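Local coordinates for dihydrofolate reductase (Enterococcus faecalis, PDB 4M7V), which probably catalyses the NADPH-dependent reduction of 7,8-dihydrofolate to tetrahydrofolate, a step needed for glycine, purine and DNA precursor synthesis, at residues Ile13-Glu18 / Thr124-Thr129; Leu32-Lys37 / Tyr160-Glu165; Glu41-Asn46 / Val101-Gly106. All coordinates share one frame; numbering follows the deposited sequence.

Contact 1: residues Ile13-Glu18 / Thr124-Thr129. With RAR (5-(3,4-dimethoxy-5-{(1E)-3-oxo-3-[(1S)-1-propylphthalazin-2(1H)-yl]prop-1-en-1-yl}benzyl)pyrimidine-2,4-diamine), chain B.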
loop_
_atom_site.group_PDB
_atom_site.type_symbol
_atom_site.label_atom_id
_atom_site.label_comp_id
_atom_site.label_asym_id
_atom_site.label_seq_id
_atom_site.Cartn_x
_atom_site.Cartn_y
_atom_site.Cartn_z
ATOM N N ILE A 13 2.739 -0.459 -1.793
ATOM C CA ILE A 13 1.760 -0.500 -2.867
ATOM C C ILE A 13 0.668 0.550 -2.640
ATOM O O ILE A 13 0.176 0.694 -1.530
ATOM C CB ILE A 13 1.125 -1.903 -2.997
ATOM C CG1 ILE A 13 0.157 -1.943 -4.183
ATOM C CG2 ILE A 13 0.423 -2.317 -1.708
ATOM C CD1 ILE A 13 -0.057 -3.367 -4.732
ATOM N N TRP A 14 0.318 1.306 -3.676
ATOM C CA TRP A 14 -0.820 2.207 -3.566
ATOM C C TRP A 14 -1.486 2.517 -4.902
ATOM O O TRP A 14 -0.910 2.306 -5.974
ATOM C CB TRP A 14 -0.409 3.514 -2.887
ATOM C CG TRP A 14 0.395 4.451 -3.723
ATOM C CD1 TRP A 14 -0.057 5.568 -4.386
ATOM C CD2 TRP A 14 1.799 4.381 -3.964
ATOM N NE1 TRP A 14 0.992 6.194 -5.029
ATOM C CE2 TRP A 14 2.137 5.491 -4.783
ATOM C CE3 TRP A 14 2.804 3.493 -3.570
ATOM C CZ2 TRP A 14 3.448 5.725 -5.212
ATOM C CZ3 TRP A 14 4.109 3.724 -4.001
ATOM C CH2 TRP A 14 4.418 4.831 -4.816
ATOM N N ALA A 15 -2.717 2.996 -4.825
ATOM C CA ALA A 15 -3.403 3.503 -5.991
ATOM C C ALA A 15 -3.654 4.996 -5.768
ATOM O O ALA A 15 -3.998 5.412 -4.665
ATOM C CB ALA A 15 -4.695 2.747 -6.228
ATOM N N GLN A 16 -3.456 5.804 -6.800
ATOM C CA GLN A 16 -3.672 7.247 -6.688
ATOM C C GLN A 16 -4.256 7.798 -8.000
ATOM O O GLN A 16 -4.052 7.206 -9.045
ATOM C CB GLN A 16 -2.358 7.972 -6.364
ATOM C CG GLN A 16 -1.385 7.937 -7.542
ATOM C CD GLN A 16 -0.247 8.925 -7.411
ATOM O OE1 GLN A 16 0.774 8.651 -6.766
ATOM N NE2 GLN A 16 -0.408 10.080 -8.031
ATOM N N ASP A 17 -4.966 8.923 -7.936
ATOM C CA ASP A 17 -5.414 9.605 -9.146
ATOM C C ASP A 17 -4.310 10.572 -9.590
ATOM O O ASP A 17 -3.218 10.547 -9.024
ATOM C CB ASP A 17 -6.760 10.320 -8.932
ATOM C CG ASP A 17 -6.654 11.577 -8.068
ATOM O OD1 ASP A 17 -5.593 11.859 -7.477
ATOM O OD2 ASP A 17 -7.667 12.290 -7.974
ATOM N N GLU A 18 -4.596 11.416 -10.583
ATOM C CA GLU A 18 -3.566 12.291 -11.167
ATOM C C GLU A 18 -3.134 13.433 -10.244
ATOM O O GLU A 18 -2.131 14.099 -10.499
ATOM C CB GLU A 18 -4.052 12.874 -12.491
ATOM C CG GLU A 18 -4.744 11.862 -13.373
ATOM C CD GLU A 18 -4.279 11.898 -14.836
ATOM O OE1 GLU A 18 -3.131 11.455 -15.111
ATOM O OE2 GLU A 18 -5.078 12.345 -15.706
ATOM N N THR A 124 -0.539 2.058 -8.760
ATOM C CA THR A 124 -1.518 2.194 -9.823
ATOM C C THR A 124 -1.778 3.681 -10.079
ATOM O O THR A 124 -2.297 4.375 -9.224
ATOM C CB THR A 124 -2.817 1.488 -9.476
ATOM O OG1 THR A 124 -2.529 0.121 -9.174
ATOM C CG2 THR A 124 -3.809 1.562 -10.628
ATOM N N MET A 125 -1.399 4.177 -11.252
ATOM C CA MET A 125 -1.736 5.546 -11.625
ATOM C C MET A 125 -3.087 5.556 -12.329
ATOM O O MET A 125 -3.257 4.947 -13.368
ATOM C CB MET A 125 -0.632 6.161 -12.503
ATOM C CG MET A 125 -0.861 7.632 -12.918
ATOM S SD MET A 125 -0.798 8.852 -11.553
ATOM C CE MET A 125 0.390 8.034 -10.568
ATOM N N ILE A 126 -4.064 6.222 -11.742
ATOM C CA ILE A 126 -5.383 6.292 -12.355
ATOM C C ILE A 126 -5.542 7.635 -13.032
ATOM O O ILE A 126 -5.463 8.673 -12.377
ATOM C CB ILE A 126 -6.506 6.094 -11.331
ATOM C CG1 ILE A 126 -6.233 4.853 -10.469
ATOM C CG2 ILE A 126 -7.831 6.008 -12.043
ATOM C CD1 ILE A 126 -7.281 4.615 -9.352
ATOM N N HIS A 127 -5.732 7.616 -14.346
ATOM C CA HIS A 127 -5.688 8.843 -15.120
ATOM C C HIS A 127 -7.051 9.514 -15.111
ATOM O O HIS A 127 -7.822 9.455 -16.081
ATOM C CB HIS A 127 -5.187 8.562 -16.540
ATOM C CG HIS A 127 -3.872 7.837 -16.570
ATOM N ND1 HIS A 127 -2.685 8.429 -16.195
ATOM C CD2 HIS A 127 -3.565 6.554 -16.893
ATOM C CE1 HIS A 127 -1.704 7.548 -16.295
ATOM N NE2 HIS A 127 -2.212 6.402 -16.716
ATOM N N GLU A 128 -7.328 10.170 -13.988
ATOM C CA GLU A 128 -8.592 10.832 -13.748
ATOM C C GLU A 128 -8.401 11.588 -12.444
ATOM O O GLU A 128 -7.406 11.367 -11.742
ATOM C CB GLU A 128 -9.738 9.811 -13.674
ATOM C CG GLU A 128 -11.140 10.385 -13.582
ATOM C CD GLU A 128 -11.373 11.559 -14.514
ATOM O OE1 GLU A 128 -11.819 11.322 -15.655
ATOM O OE2 GLU A 128 -11.115 12.709 -14.111
ATOM N N THR A 129 -9.314 12.498 -12.119
ATOM C CA THR A 129 -9.215 13.205 -10.853
ATOM C C THR A 129 -10.509 13.027 -10.069
ATOM O O THR A 129 -11.590 12.997 -10.647
ATOM C CB THR A 129 -8.894 14.715 -11.058
ATOM O OG1 THR A 129 -9.943 15.345 -11.795
ATOM C CG2 THR A 129 -7.584 14.893 -11.822
HETATM N N01 RAR B . -2.545 0.069 -0.781
HETATM C C02 RAR B . -3.441 -0.111 -1.880
HETATM C C03 RAR B . -4.767 -0.142 -1.676
HETATM C C04 RAR B . -5.289 -0.011 -0.281
HETATM C C05 RAR B . -6.696 -0.488 -0.136
HETATM C C06 RAR B . -7.722 0.399 0.265
HETATM C C07 RAR B . -9.005 -0.055 0.426
HETATM O O08 RAR B . -10.000 0.800 0.844
HETATM C C09 RAR B . -9.648 1.977 1.471
HETATM C C10 RAR B . -9.320 -1.484 0.169
HETATM O O11 RAR B . -10.604 -1.921 0.287
HETATM C C12 RAR B . -11.555 -1.453 -0.601
HETATM C C13 RAR B . -8.328 -2.344 -0.219
HETATM C C14 RAR B . -8.603 -3.801 -0.394
HETATM C C15 RAR B . -9.436 -4.235 -1.367
HETATM C C16 RAR B . -10.310 -5.400 -1.130
HETATM N N17 RAR B . -9.749 -6.698 -1.328
HETATM N N18 RAR B . -8.285 -6.819 -1.434
HETATM C C19 RAR B . -7.806 -8.001 -2.168
HETATM C C20 RAR B . -10.622 -7.866 -1.489
HETATM C C21 RAR B . -11.823 -7.806 -2.369
HETATM C C22 RAR B . -11.661 -8.289 -3.763
HETATM C C23 RAR B . -10.519 -7.747 -4.544
HETATM C C24 RAR B . -9.891 -9.203 -1.500
HETATM C C25 RAR B . -8.591 -9.270 -1.883
HETATM C C26 RAR B . -7.972 -10.531 -2.003
HETATM C C27 RAR B . -8.696 -11.723 -1.697
HETATM C C28 RAR B . -10.048 -11.650 -1.310
HETATM C C29 RAR B . -10.665 -10.438 -1.206
HETATM O O30 RAR B . -11.522 -5.216 -1.074
HETATM C C31 RAR B . -7.012 -1.871 -0.365
HETATM C C32 RAR B . -5.618 -0.326 -2.761
HETATM N N33 RAR B . -5.107 -0.481 -4.030
HETATM C C34 RAR B . -3.746 -0.438 -4.234
HETATM N N35 RAR B . -3.221 -0.575 -5.551
HETATM N N36 RAR B . -2.919 -0.265 -3.199
HETATM O O HOH W 1 -0.634 -0.737 -7.091
#
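Trp14 O takes the backbone N-H of Thr124 at 2.8 Å and also a longer bond from a water, which in turn donates to Thr124 OG1 and accepts from the amino group N35 of the inhibitor RAR; Thr124 OG1 is also hydrogen-bonded to Asp35 OD1. From there the two strands run parallel, with Gln16 N donating to Thr124 O and Gln16 O receiving Ile126 N. Ala15 and Thr124 share one face of the sheet, CB to CB 4.0 Å; Gln16 and Met125 share the other. With CG wedged between its own N and carbonyl carbon (chi1 69°), the Gln16 side chain stands off the strand, its amide lying between Trp14 and Asp17: OE1 accepts from Trp14 NE1 in the ring plane, on a lone pair (178° at the hydrogen), and NE2 donates to Asp17 O. Held at both ends, that amide has the methyl CE of Met125 against it, 3.3 Å from Gln16 CD. Past the strands, Glu18 N bonds Glu128 O at 3.0 Å, and His127 ND1 reaches Glu18 OE1 in the imidazole plane but from above the carboxylate, the two planes 79° apart. His127 NE2 pairs with Asp163. RAR N01 donates to Ile13 O at 2.9 Å. Parallel central strands whose backbone carbonyl and side chains line a diaminopyrimidine pocket are characteristic of the dihydrofolate reductase active site.

Contact 2: residues Leu32-Lys37 / Tyr160-Glu165; sequences LPNDLK and YAHDYE. With RAR (5-(3,4-dimethoxy-5-{(1E)-3-oxo-3-[(1S)-1-propylphthalazin-2(1H)-yl]prop-1-en-1-yl}benzyl)pyrimidine-2,4-diamine), chain B.
Leu32 lays its methyl CD2 over one face of the His162 imidazole, 3.8 Å from the ring centroid and 10° off the normal, a CH-pi contact. CG stands anti to the backbone N (chi1 -175°), which carries both methyls out from the start of helix 33-43 toward the strand; CD1 lies 3.8 Å from His162 CE1. The imidazole is probably steadied by its nitrogens: ND1 faces Tyr160 O in a bond that is doubtfully short, and NE2 makes a weak one to Tyr164 OH at 3.1 Å. Two residues on, Asn34 brings CB to 3.2 Å from Tyr164 OH, while its side chain crosses that of His162 at about a right angle, amide and ring planes 45° apart. Asp35 CA sits at the edge of the Tyr164 ring, and Phe38 of the same helix meets that ring too. Helix 33-37 and strand 162-165 run nearly parallel, with axes 10.5 Å apart. On the ligand side, Asp35 OD1 accepts from RAR N35 at 2.6 Å, and OD2 lies 2.8 Å from ring nitrogen N33. Between the helix and the strand, then, the contact is made by van der Waals and CH-pi packing, with no hydrogen bond between the two segments, whereas the carboxylate of the same helix is turned to the diaminopyrimidine, an acidic partner suited to a basic, amino-bearing ring.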
loop_
_atom_site.group_PDB
_atom_site.type_symbol
_atom_site.label_atom_id
_atom_site.label_comp_id
_atom_site.label_asym_id
_atom_site.label_seq_id
_atom_site.Cartn_x
_atom_site.Cartn_y
_atom_site.Cartn_z
ATOM N N LEU A 32 -12.386 0.732 -8.909
ATOM C CA LEU A 32 -11.594 0.241 -10.017
ATOM C C LEU A 32 -11.200 -1.175 -9.683
ATOM O O LEU A 32 -10.114 -1.404 -9.145
ATOM C CB LEU A 32 -10.354 1.106 -10.261
ATOM C CG LEU A 32 -9.514 0.725 -11.497
ATOM C CD1 LEU A 32 -10.357 0.837 -12.784
ATOM C CD2 LEU A 32 -8.240 1.573 -11.587
ATOM N N PRO A 33 -12.097 -2.132 -9.988
ATOM C CA PRO A 33 -11.916 -3.534 -9.577
ATOM C C PRO A 33 -10.568 -4.118 -10.007
ATOM O O PRO A 33 -10.008 -4.877 -9.225
ATOM C CB PRO A 33 -13.091 -4.255 -10.258
ATOM C CG PRO A 33 -14.117 -3.202 -10.449
ATOM C CD PRO A 33 -13.380 -1.921 -10.687
ATOM N N ASN A 34 -10.037 -3.751 -11.175
ATOM C CA ASN A 34 -8.735 -4.297 -11.605
ATOM C C ASN A 34 -7.603 -3.970 -10.646
ATOM O O ASN A 34 -6.689 -4.771 -10.453
ATOM C CB ASN A 34 -8.349 -3.792 -12.996
ATOM C CG ASN A 34 -9.180 -4.418 -14.085
ATOM O OD1 ASN A 34 -9.808 -5.457 -13.873
ATOM N ND2 ASN A 34 -9.201 -3.788 -15.264
ATOM N N ASP A 35 -7.656 -2.780 -10.062
ATOM C CA ASP A 35 -6.621 -2.370 -9.132
ATOM C C ASP A 35 -6.632 -3.259 -7.885
ATOM O O ASP A 35 -5.575 -3.693 -7.423
ATOM C CB ASP A 35 -6.776 -0.899 -8.737
ATOM C CG ASP A 35 -5.939 -0.545 -7.528
ATOM O OD1 ASP A 35 -4.692 -0.555 -7.648
ATOM O OD2 ASP A 35 -6.528 -0.300 -6.456
ATOM N N LEU A 36 -7.818 -3.536 -7.348
ATOM C CA LEU A 36 -7.907 -4.379 -6.159
ATOM C C LEU A 36 -7.334 -5.767 -6.463
ATOM O O LEU A 36 -6.689 -6.387 -5.604
ATOM C CB LEU A 36 -9.350 -4.470 -5.662
ATOM C CG LEU A 36 -9.934 -3.097 -5.323
ATOM C CD1 LEU A 36 -11.327 -3.215 -4.715
ATOM C CD2 LEU A 36 -9.003 -2.332 -4.395
ATOM N N LYS A 37 -7.527 -6.225 -7.700
ATOM C CA LYS A 37 -6.964 -7.501 -8.148
ATOM C C LYS A 37 -5.458 -7.434 -8.133
ATOM O O LYS A 37 -4.793 -8.345 -7.669
ATOM C CB LYS A 37 -7.458 -7.863 -9.551
ATOM C CG LYS A 37 -8.943 -8.159 -9.633
ATOM C CD LYS A 37 -9.375 -9.167 -8.570
ATOM C CE LYS A 37 -10.887 -9.442 -8.614
ATOM N NZ LYS A 37 -11.274 -10.550 -7.685
ATOM N N TYR A 160 -11.812 3.708 -15.988
ATOM C CA TYR A 160 -10.764 4.721 -15.982
ATOM C C TYR A 160 -9.442 4.191 -16.536
ATOM O O TYR A 160 -8.930 3.140 -16.100
ATOM C CB TYR A 160 -10.529 5.262 -14.556
ATOM C CG TYR A 160 -11.766 5.731 -13.818
ATOM C CD1 TYR A 160 -12.417 6.898 -14.182
ATOM C CD2 TYR A 160 -12.279 5.004 -12.755
ATOM C CE1 TYR A 160 -13.551 7.332 -13.516
ATOM C CE2 TYR A 160 -13.409 5.418 -12.080
ATOM C CZ TYR A 160 -14.043 6.583 -12.464
ATOM O OH TYR A 160 -15.171 7.014 -11.791
ATOM N N ALA A 161 -8.900 4.924 -17.501
ATOM C CA ALA A 161 -7.545 4.674 -17.988
ATOM C C ALA A 161 -6.577 4.617 -16.807
ATOM O O ALA A 161 -6.659 5.440 -15.895
ATOM C CB ALA A 161 -7.122 5.764 -18.980
ATOM N N HIS A 162 -5.687 3.633 -16.807
ATOM C CA HIS A 162 -4.758 3.520 -15.707
ATOM C C HIS A 162 -3.534 2.701 -16.107
ATOM O O HIS A 162 -3.510 2.079 -17.175
ATOM C CB HIS A 162 -5.447 2.920 -14.450
ATOM C CG HIS A 162 -6.111 1.592 -14.674
ATOM N ND1 HIS A 162 -7.307 1.461 -15.348
ATOM C CD2 HIS A 162 -5.749 0.341 -14.299
ATOM C CE1 HIS A 162 -7.650 0.183 -15.387
ATOM N NE2 HIS A 162 -6.722 -0.516 -14.760
ATOM N N ASP A 163 -2.527 2.729 -15.236
ATOM C CA ASP A 163 -1.238 2.084 -15.454
ATOM C C ASP A 163 -0.725 1.496 -14.153
ATOM O O ASP A 163 -0.867 2.122 -13.097
ATOM C CB ASP A 163 -0.202 3.091 -15.986
ATOM C CG ASP A 163 -0.411 3.430 -17.448
ATOM O OD1 ASP A 163 -0.217 2.524 -18.292
ATOM O OD2 ASP A 163 -0.771 4.588 -17.745
ATOM N N TYR A 164 -0.104 0.321 -14.239
ATOM C CA TYR A 164 0.569 -0.300 -13.105
ATOM C C TYR A 164 2.073 -0.135 -13.243
ATOM O O TYR A 164 2.681 -0.654 -14.182
ATOM C CB TYR A 164 0.212 -1.787 -12.992
ATOM C CG TYR A 164 -1.273 -2.054 -13.034
ATOM C CD1 TYR A 164 -2.062 -1.853 -11.914
ATOM C CD2 TYR A 164 -1.888 -2.495 -14.202
ATOM C CE1 TYR A 164 -3.427 -2.086 -11.951
ATOM C CE2 TYR A 164 -3.248 -2.728 -14.249
ATOM C CZ TYR A 164 -4.008 -2.520 -13.122
ATOM O OH TYR A 164 -5.359 -2.739 -13.161
ATOM N N GLU A 165 2.668 0.565 -12.290
ATOM C CA GLU A 165 4.080 0.872 -12.331
ATOM C C GLU A 165 4.848 0.216 -11.184
ATOM O O GLU A 165 4.358 0.149 -10.050
ATOM C CB GLU A 165 4.277 2.383 -12.292
ATOM C CG GLU A 165 3.426 3.102 -13.293
ATOM C CD GLU A 165 3.502 4.589 -13.149
ATOM O OE1 GLU A 165 3.146 5.298 -14.121
ATOM O OE2 GLU A 165 3.914 5.067 -12.070
HETATM N N01 RAR B . -2.545 0.069 -0.781
HETATM C C02 RAR B . -3.441 -0.111 -1.880
HETATM C C03 RAR B . -4.767 -0.142 -1.676
HETATM C C04 RAR B . -5.289 -0.011 -0.281
HETATM C C05 RAR B . -6.696 -0.488 -0.136
HETATM C C06 RAR B . -7.722 0.399 0.265
HETATM C C07 RAR B . -9.005 -0.055 0.426
HETATM O O08 RAR B . -10.000 0.800 0.844
HETATM C C09 RAR B . -9.648 1.977 1.471
HETATM C C10 RAR B . -9.320 -1.484 0.169
HETATM O O11 RAR B . -10.604 -1.921 0.287
HETATM C C12 RAR B . -11.555 -1.453 -0.601
HETATM C C13 RAR B . -8.328 -2.344 -0.219
HETATM C C14 RAR B . -8.603 -3.801 -0.394
HETATM C C15 RAR B . -9.436 -4.235 -1.367
HETATM C C16 RAR B . -10.310 -5.400 -1.130
HETATM N N17 RAR B . -9.749 -6.698 -1.328
HETATM N N18 RAR B . -8.285 -6.819 -1.434
HETATM C C19 RAR B . -7.806 -8.001 -2.168
HETATM C C20 RAR B . -10.622 -7.866 -1.489
HETATM C C21 RAR B . -11.823 -7.806 -2.369
HETATM C C22 RAR B . -11.661 -8.289 -3.763
HETATM C C23 RAR B . -10.519 -7.747 -4.544
HETATM C C24 RAR B . -9.891 -9.203 -1.500
HETATM C C25 RAR B . -8.591 -9.270 -1.883
HETATM C C26 RAR B . -7.972 -10.531 -2.003
HETATM C C27 RAR B . -8.696 -11.723 -1.697
HETATM C C28 RAR B . -10.048 -11.650 -1.310
HETATM C C29 RAR B . -10.665 -10.438 -1.206
HETATM O O30 RAR B . -11.522 -5.216 -1.074
HETATM C C31 RAR B . -7.012 -1.871 -0.365
HETATM C C32 RAR B . -5.618 -0.326 -2.761
HETATM N N33 RAR B . -5.107 -0.481 -4.030
HETATM C C34 RAR B . -3.746 -0.438 -4.234
HETATM N N35 RAR B . -3.221 -0.575 -5.551
HETATM N N36 RAR B . -2.919 -0.265 -3.199
#

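Contact 3: residues Glu41-Asn46 / Val101-Gly106; sequences EKTIHN and VTVIGG. With RAR (5-(3,4-dimethoxy-5-{(1E)-3-oxo-3-[(1S)-1-propylphthalazin-2(1H)-yl]prop-1-en-1-yl}benzyl)pyrimidine-2,4-diamine), chain B.
Asn46, Val103 and Val101 carry this contact, which packs the C-terminal end of helix 33-43 and its following type II beta turn, Thr43 to Asn46, on strand 102-106 in the central sheet of the dihydrofolate reductase fold. Asn46 is gripped at both ends of its amide. OD1 accepts the backbone N-H of Val101 at 3.0 Å, a nearly straight bond (164° at the hydrogen) that arrives from above the carbonyl plane, and ND2 turns back to Lys42 O at 3.2 Å, also tilted out of plane. With CG anti to the carbonyl carbon (chi1 -73°), the amide lies beside its own backbone N and spans the gap between the helix end and the start of the strand. Val101 packs CG2 against the amide, 3.6 Å from Asn46 OD1. Two residues on, Val103 points its side chain at the helix and spreads two branches: CG2 lies 3.8 Å from Lys42 O, and CG1 meets Thr43 CG2 at about a right angle, 3.8 Å away. The hydroxyl of Thr43 is turned elsewhere, bonding Phe39 O one turn earlier in the helix. Ile13 of the neighbouring strand packs on Val103 as well. Farther along the strand, beyond the helix contact, Gly106 touches the NADP cofactor, and Gly105 O accepts a weak bond from RAR N01 at 2.7 Å.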
loop_
_atom_site.group_PDB
_atom_site.type_symbol
_atom_site.label_atom_id
_atom_site.label_comp_id
_atom_site.label_asym_id
_atom_site.label_seq_id
_atom_site.Cartn_x
_atom_site.Cartn_y
_atom_site.Cartn_z
ATOM N N GLU A 41 -2.904 -9.612 -5.790
ATOM C CA GLU A 41 -1.771 -10.420 -6.278
ATOM C C GLU A 41 -0.500 -10.161 -5.496
ATOM O O GLU A 41 0.215 -11.095 -5.131
ATOM C CB GLU A 41 -1.479 -10.147 -7.765
ATOM C CG GLU A 41 -2.512 -10.671 -8.751
ATOM C CD GLU A 41 -2.351 -10.051 -10.138
ATOM O OE1 GLU A 41 -1.235 -9.567 -10.459
ATOM O OE2 GLU A 41 -3.345 -10.037 -10.900
ATOM N N LYS A 42 -0.204 -8.885 -5.272
ATOM C CA LYS A 42 1.022 -8.502 -4.587
ATOM C C LYS A 42 0.953 -8.758 -3.087
ATOM O O LYS A 42 1.992 -8.817 -2.441
ATOM C CB LYS A 42 1.346 -7.032 -4.841
ATOM C CG LYS A 42 1.512 -6.672 -6.301
ATOM C CD LYS A 42 2.756 -7.320 -6.914
ATOM C CE LYS A 42 2.810 -7.075 -8.418
ATOM N NZ LYS A 42 3.912 -7.822 -9.085
ATOM N N THR A 43 -0.245 -8.927 -2.520
ATOM C CA THR A 43 -0.304 -9.090 -1.065
ATOM C C THR A 43 -0.681 -10.481 -0.522
ATOM O O THR A 43 -0.344 -10.780 0.627
ATOM C CB THR A 43 -1.269 -8.069 -0.409
ATOM O OG1 THR A 43 -2.605 -8.256 -0.890
ATOM C CG2 THR A 43 -0.820 -6.653 -0.686
ATOM N N ILE A 44 -1.369 -11.319 -1.301
ATOM C CA ILE A 44 -1.688 -12.671 -0.817
ATOM C C ILE A 44 -0.430 -13.380 -0.341
ATOM O O ILE A 44 0.649 -13.199 -0.914
ATOM C CB ILE A 44 -2.381 -13.572 -1.881
ATOM C CG1 ILE A 44 -1.823 -13.334 -3.289
ATOM C CG2 ILE A 44 -3.882 -13.370 -1.868
ATOM C CD1 ILE A 44 -0.567 -14.127 -3.640
ATOM N N HIS A 45 -0.581 -14.143 0.741
ATOM C CA HIS A 45 0.501 -14.930 1.325
ATOM C C HIS A 45 1.684 -14.061 1.730
ATOM O O HIS A 45 2.826 -14.515 1.802
ATOM C CB HIS A 45 0.933 -16.022 0.344
ATOM C CG HIS A 45 -0.215 -16.831 -0.190
ATOM N ND1 HIS A 45 -1.076 -17.530 0.636
ATOM C CD2 HIS A 45 -0.650 -17.034 -1.452
ATOM C CE1 HIS A 45 -1.988 -18.131 -0.105
ATOM N NE2 HIS A 45 -1.756 -17.853 -1.375
ATOM N N ASN A 46 1.396 -12.796 2.007
ATOM C CA ASN A 46 2.405 -11.881 2.496
ATOM C C ASN A 46 1.882 -11.150 3.693
ATOM O O ASN A 46 0.771 -11.410 4.148
ATOM C CB ASN A 46 2.808 -10.896 1.415
ATOM C CG ASN A 46 3.647 -11.539 0.349
ATOM O OD1 ASN A 46 4.611 -12.252 0.651
ATOM N ND2 ASN A 46 3.284 -11.307 -0.917
ATOM N N VAL A 101 7.190 -11.269 1.871
ATOM C CA VAL A 101 7.305 -9.837 1.677
ATOM C C VAL A 101 6.438 -9.117 2.680
ATOM O O VAL A 101 5.300 -9.520 2.948
ATOM C CB VAL A 101 6.888 -9.405 0.268
ATOM C CG1 VAL A 101 7.452 -8.015 -0.033
ATOM C CG2 VAL A 101 7.337 -10.433 -0.768
ATOM N N THR A 102 6.993 -8.054 3.247
ATOM C CA THR A 102 6.200 -7.128 4.033
ATOM C C THR A 102 5.794 -5.961 3.142
ATOM O O THR A 102 6.631 -5.176 2.691
ATOM C CB THR A 102 6.963 -6.635 5.254
ATOM O OG1 THR A 102 7.452 -7.769 5.980
ATOM C CG2 THR A 102 6.044 -5.808 6.136
ATOM N N VAL A 103 4.498 -5.880 2.886
ATOM C CA VAL A 103 3.944 -4.928 1.950
ATOM C C VAL A 103 3.241 -3.777 2.693
ATOM O O VAL A 103 2.293 -4.007 3.444
ATOM C CB VAL A 103 2.945 -5.639 0.997
ATOM C CG1 VAL A 103 2.356 -4.677 -0.001
ATOM C CG2 VAL A 103 3.628 -6.805 0.280
ATOM N N ILE A 104 3.713 -2.546 2.491
ATOM C CA ILE A 104 3.058 -1.368 3.055
ATOM C C ILE A 104 1.855 -0.952 2.217
ATOM O O ILE A 104 2.003 -0.619 1.039
ATOM C CB ILE A 104 4.019 -0.166 3.134
ATOM C CG1 ILE A 104 5.363 -0.596 3.730
ATOM C CG2 ILE A 104 3.373 1.008 3.887
ATOM C CD1 ILE A 104 5.266 -1.199 5.074
ATOM N N GLY A 105 0.675 -0.945 2.826
ATOM C CA GLY A 105 -0.552 -0.668 2.104
ATOM C C GLY A 105 -1.095 0.716 2.337
ATOM O O GLY A 105 -2.086 1.107 1.722
ATOM N N GLY A 106 -0.433 1.468 3.210
ATOM C CA GLY A 106 -0.873 2.807 3.580
ATOM C C GLY A 106 -1.062 3.027 5.084
ATOM O O GLY A 106 -0.819 2.126 5.882
HETATM N N01 RAR B . -2.545 0.069 -0.781
HETATM C C02 RAR B . -3.441 -0.111 -1.880
HETATM C C03 RAR B . -4.767 -0.142 -1.676
HETATM C C04 RAR B . -5.289 -0.011 -0.281
HETATM C C05 RAR B . -6.696 -0.488 -0.136
HETATM C C06 RAR B . -7.722 0.399 0.265
HETATM C C07 RAR B . -9.005 -0.055 0.426
HETATM O O08 RAR B . -10.000 0.800 0.844
HETATM C C09 RAR B . -9.648 1.977 1.471
HETATM C C10 RAR B . -9.320 -1.484 0.169
HETATM O O11 RAR B . -10.604 -1.921 0.287
HETATM C C12 RAR B . -11.555 -1.453 -0.601
HETATM C C13 RAR B . -8.328 -2.344 -0.219
HETATM C C14 RAR B . -8.603 -3.801 -0.394
HETATM C C15 RAR B . -9.436 -4.235 -1.367
HETATM C C16 RAR B . -10.310 -5.400 -1.130
HETATM N N17 RAR B . -9.749 -6.698 -1.328
HETATM N N18 RAR B . -8.285 -6.819 -1.434
HETATM C C19 RAR B . -7.806 -8.001 -2.168
HETATM C C20 RAR B . -10.622 -7.866 -1.489
HETATM C C21 RAR B . -11.823 -7.806 -2.369
HETATM C C22 RAR B . -11.661 -8.289 -3.763
HETATM C C23 RAR B . -10.519 -7.747 -4.544
HETATM C C24 RAR B . -9.891 -9.203 -1.500
HETATM C C25 RAR B . -8.591 -9.270 -1.883
HETATM C C26 RAR B . -7.972 -10.531 -2.003
HETATM C C27 RAR B . -8.696 -11.723 -1.697
HETATM C C28 RAR B . -10.048 -11.650 -1.310
HETATM C C29 RAR B . -10.665 -10.438 -1.206
HETATM O O30 RAR B . -11.522 -5.216 -1.074
HETATM C C31 RAR B . -7.012 -1.871 -0.365
HETATM C C32 RAR B . -5.618 -0.326 -2.761
HETATM N N33 RAR B . -5.107 -0.481 -4.030
HETATM C C34 RAR B . -3.746 -0.438 -4.234
HETATM N N35 RAR B . -3.221 -0.575 -5.551
HETATM N N36 RAR B . -2.919 -0.265 -3.199
#

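Each contact has a segment that touches RAR. Contacts 1 and 2, centres 8 Å apart, join in two places: Thr124 OG1 of strand 120-126 is 2.7 Å from Asp35 OD1 of helix 33-43, and His127 NE2 is 2.5 Å from Asp163 OD2 on the neighbouring strand 162-169, both probable hydrogen bonds. Contacts 1 and 3 have their centres 18 Å apart, yet strands 10-16 and 102-106 are adjacent, with Ile13 N 2.9 Å from Ile104 O and Ile13 CG2 packed 3.5 Å from Val103 CG1. Contacts 2 and 3 share helix 33-43. RAR N01 donates to Ile13 O and weakly to Gly105 O, while N35 meets Asp35 and the water of contact 1.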